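Local atomic coordinates of B- and T-lymphocyte attenuator (Mus musculus, PDB entry 1XAU), a protein that acts as an inhibitory receptor on lymphocytes, dampening antigen receptor signalling through the phosphatases SHP-1 and SHP-2 and interacting with HVEM. Residues Pro45-Cys50 / Thr68-Asn73. Sequence-based numbering, arbitrary orientation.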
ATOM      1  N   PRO A  45       8.717  10.753   2.313  1.00 22.47           N
ATOM      2  CA  PRO A  45       8.640  10.015   3.592  1.00 22.52           C
ATOM      3  C   PRO A  45       8.976   8.501   3.432  1.00 21.99           C
ATOM      4  O   PRO A  45       8.940   8.031   2.339  1.00 20.17           O
ATOM      5  CB  PRO A  45       7.164  10.200   4.020  1.00 22.77           C
ATOM      6  CG  PRO A  45       6.478  10.482   2.771  1.00 22.89           C
ATOM      7  CD  PRO A  45       7.421  11.345   1.946  1.00 23.26           C
ATOM      8  N   ASN A  46       9.325   7.792   4.516  1.00 22.99           N
ATOM      9  CA  ASN A  46       9.608   6.342   4.438  1.00 24.08           C
ATOM     10  C   ASN A  46       8.189   5.815   4.704  1.00 22.87           C
ATOM     11  O   ASN A  46       7.660   5.941   5.797  1.00 22.52           O
ATOM     12  CB  ASN A  46      10.508   5.878   5.592  1.00 27.46           C
ATOM     13  CG  ASN A  46      10.809   4.367   5.549  1.00 29.24           C
ATOM     14  OD1 ASN A  46      10.374   3.622   4.638  1.00 32.44           O
ATOM     15  ND2 ASN A  46      11.608   3.908   6.511  1.00 32.52           N
ATOM     16  N   VAL A  47       7.601   5.214   3.701  1.00 20.46           N
ATOM     17  CA  VAL A  47       6.246   4.728   3.855  1.00 19.91           C
ATOM     18  C   VAL A  47       6.253   3.218   3.972  1.00 18.78           C
ATOM     19  O   VAL A  47       7.086   2.591   3.313  1.00 19.45           O
ATOM     20  CB  VAL A  47       5.470   5.065   2.611  1.00 19.65           C
ATOM     21  CG1 VAL A  47       3.982   4.542   2.732  1.00 19.63           C
ATOM     22  CG2 VAL A  47       5.463   6.624   2.424  1.00 19.47           C
ATOM     23  N   THR A  48       5.354   2.665   4.766  1.00 19.52           N
ATOM     24  CA  THR A  48       5.319   1.206   4.888  1.00 20.32           C
ATOM     25  C   THR A  48       3.917   0.664   4.656  1.00 19.27           C
ATOM     26  O   THR A  48       2.970   1.387   4.785  1.00 19.70           O
ATOM     27  CB  THR A  48       5.856   0.741   6.250  1.00 22.36           C
ATOM     28  OG1 THR A  48       5.049   1.227   7.279  1.00 26.11           O
ATOM     29  CG2 THR A  48       7.234   1.382   6.539  1.00 24.47           C
ATOM     30  N   TRP A  49       3.793  -0.608   4.312  1.00 16.10           N
ATOM     31  CA  TRP A  49       2.457  -1.155   4.066  1.00 16.35           C
ATOM     32  C   TRP A  49       2.056  -1.922   5.311  1.00 16.71           C
ATOM     33  O   TRP A  49       2.916  -2.521   6.001  1.00 16.55           O
ATOM     34  CB  TRP A  49       2.498  -2.139   2.888  1.00 15.89           C
ATOM     35  CG  TRP A  49       2.547  -1.405   1.565  1.00 15.44           C
ATOM     36  CD1 TRP A  49       3.670  -1.057   0.808  1.00 17.03           C
ATOM     37  CD2 TRP A  49       1.432  -0.881   0.884  1.00 16.15           C
ATOM     38  NE1 TRP A  49       3.275  -0.366  -0.325  1.00 16.56           N
ATOM     39  CE2 TRP A  49       1.908  -0.242  -0.306  1.00 16.46           C
ATOM     40  CE3 TRP A  49       0.049  -0.882   1.160  1.00 15.31           C
ATOM     41  CZ2 TRP A  49       1.043   0.363  -1.219  1.00 17.22           C
ATOM     42  CZ3 TRP A  49      -0.810  -0.285   0.264  1.00 16.82           C
ATOM     43  CH2 TRP A  49      -0.303   0.336  -0.950  1.00 16.27           C
ATOM     44  N   CYS A  50       0.753  -1.959   5.535  1.00 16.84           N
ATOM     45  CA  CYS A  50       0.178  -2.672   6.658  1.00 16.99           C
ATOM     46  C   CYS A  50      -0.954  -3.543   6.121  1.00 15.56           C
ATOM     47  O   CYS A  50      -1.551  -3.218   5.101  1.00 14.30           O
ATOM     48  CB  CYS A  50      -0.488  -1.740   7.677  1.00 18.50           C
ATOM     49  SG  CYS A  50       0.591  -0.467   8.361  1.00 29.44           S
ATOM     50  N   THR A  68       8.390  -3.732  -2.775  1.00 15.75           N
ATOM     51  CA  THR A  68       7.843  -2.402  -2.970  1.00 16.65           C
ATOM     52  C   THR A  68       8.681  -1.593  -3.930  1.00 18.29           C
ATOM     53  O   THR A  68       9.863  -1.950  -4.259  1.00 17.99           O
ATOM     54  CB  THR A  68       7.753  -1.615  -1.636  1.00 15.44           C
ATOM     55  OG1 THR A  68       9.072  -1.387  -1.116  1.00 16.22           O
ATOM     56  CG2 THR A  68       6.961  -2.408  -0.529  1.00 13.52           C
ATOM     57  N   SER A  69       8.086  -0.529  -4.441  1.00 18.16           N
ATOM     58  CA  SER A  69       8.847   0.372  -5.333  1.00 19.15           C
ATOM     59  C   SER A  69       8.153   1.737  -5.301  1.00 20.64           C
ATOM     60  O   SER A  69       6.992   1.904  -4.835  1.00 18.94           O
ATOM     61  CB  SER A  69       8.863  -0.116  -6.795  1.00 18.70           C
ATOM     62  OG  SER A  69       7.653   0.113  -7.498  1.00 19.56           O
ATOM     63  N   TRP A  70       8.858   2.722  -5.850  1.00 20.88           N
ATOM     64  CA  TRP A  70       8.287   4.048  -5.980  1.00 23.60           C
ATOM     65  C   TRP A  70       8.138   4.324  -7.481  1.00 26.63           C
ATOM     66  O   TRP A  70       9.016   3.991  -8.271  1.00 26.61           O
ATOM     67  CB  TRP A  70       9.166   5.120  -5.306  1.00 22.67           C
ATOM     68  CG  TRP A  70       8.987   5.200  -3.883  1.00 21.75           C
ATOM     69  CD1 TRP A  70       9.701   4.551  -2.941  1.00 22.18           C
ATOM     70  CD2 TRP A  70       8.078   6.062  -3.195  1.00 21.64           C
ATOM     71  NE1 TRP A  70       9.318   4.976  -1.688  1.00 22.62           N
ATOM     72  CE2 TRP A  70       8.318   5.904  -1.821  1.00 21.34           C
ATOM     73  CE3 TRP A  70       7.094   6.963  -3.615  1.00 20.15           C
ATOM     74  CZ2 TRP A  70       7.613   6.621  -0.841  1.00 22.86           C
ATOM     75  CZ3 TRP A  70       6.365   7.685  -2.623  1.00 20.40           C
ATOM     76  CH2 TRP A  70       6.632   7.510  -1.271  1.00 20.98           C
ATOM     77  N   GLU A  71       7.005   4.881  -7.895  1.00 29.81           N
ATOM     78  CA  GLU A  71       6.826   5.230  -9.291  1.00 34.25           C
ATOM     79  C   GLU A  71       6.693   6.752  -9.359  1.00 37.03           C
ATOM     80  O   GLU A  71       5.947   7.359  -8.571  1.00 35.68           O
ATOM     81  CB  GLU A  71       5.566   4.597  -9.868  1.00 35.38           C
ATOM     82  CG  GLU A  71       5.521   3.107  -9.802  1.00 38.91           C
ATOM     83  CD  GLU A  71       4.291   2.536 -10.547  1.00 41.00           C
ATOM     84  OE1 GLU A  71       3.534   3.339 -11.171  1.00 43.52           O
ATOM     85  OE2 GLU A  71       4.082   1.283 -10.510  1.00 42.35           O
ATOM     86  N   GLU A  72       7.460   7.341 -10.292  1.00 40.87           N
ATOM     87  CA  GLU A  72       7.477   8.784 -10.555  1.00 45.03           C
ATOM     88  C   GLU A  72       6.906   9.057 -11.950  1.00 46.47           C
ATOM     89  O   GLU A  72       6.795  10.203 -12.377  1.00 47.39           O
ATOM     90  CB  GLU A  72       8.910   9.348 -10.433  1.00 46.51           C
ATOM     91  CG  GLU A  72       9.440   9.311  -8.968  1.00 49.07           C
ATOM     92  CD  GLU A  72      10.309   8.081  -8.639  1.00 50.24           C
ATOM     93  OE1 GLU A  72      10.243   7.062  -9.382  1.00 51.58           O
ATOM     94  OE2 GLU A  72      11.055   8.128  -7.618  1.00 51.28           O
ATOM     95  N   ASN A  73       6.538   7.989 -12.651  1.00 48.37           N
ATOM     96  CA  ASN A  73       5.922   8.091 -13.995  1.00 49.90           C
ATOM     97  C   ASN A  73       4.505   8.675 -13.858  1.00 50.21           C
ATOM     98  O   ASN A  73       3.621   8.331 -14.648  1.00 50.59           O
ATOM     99  CB  ASN A  73       5.779   6.700 -14.632  1.00 50.57           C
ATOM    100  CG  ASN A  73       4.830   5.806 -13.842  1.00 51.55           C
ATOM    101  OD1 ASN A  73       4.254   6.244 -12.827  1.00 52.50           O
ATOM    102  ND2 ASN A  73       4.648   4.564 -14.292  1.00 51.93           N
TER
HETATM  103  O   HOH W   1       9.395   4.222   1.514  1.00 27.91           O
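Val-47 and Trp-70 meet between the two sheets of the immunoglobulin beta sandwich that forms the ectodomain of this receptor. The valine sits on strand 47-52 of one sheet, next to strand 92-100, and the tryptophan on strand 66-71 at the margin of the other. The valine methyl CG2 packs obliquely on the benzo part of the indole, with Val-47 CG2 3.9 Å from Trp-70 CZ2 and 4.0 Å from Trp-70 CH2; the valine side chain stands roughly perpendicular to that of the tryptophan. The same ring carbon, Trp-70 CZ2, also lies 3.7 Å from the backbone oxygen Pro-45 O, which approaches the ring obliquely. A bridging water ties the indole to the opposing backbone, accepting from Trp-70 NE1 and, at 3.0 Å, from Val-47 N. Two residues further along, a smaller apolar contact is made where Trp-49 CD1 approaches the methyl Thr-68 CG2 at 3.8 Å. These two side chains pass antiparallel, the methyl lying obliquely to the indole. Thr-68 has CG2 beside its backbone N and OG1 between N and the carbonyl carbon (chi1 65°), a rotation that turns the methyl rather than the hydroxyl to Trp-49.

Both tryptophans also meet the ring of Phe-79 on strand 78-83, the planes nearly parallel for Trp-49 and more steeply inclined for Trp-70. Trp-49 reaches further across to touch Cys-36, whose disulfide with Cys-96 joins the two sheets, and Val-47 touches Cys-96 itself. Arg-44 makes a cation-pi contact with Trp-70. At the edge of that same indole, the bridging water lies in the ring plane, its oxygen 3.3 Å from Trp-70 NE1.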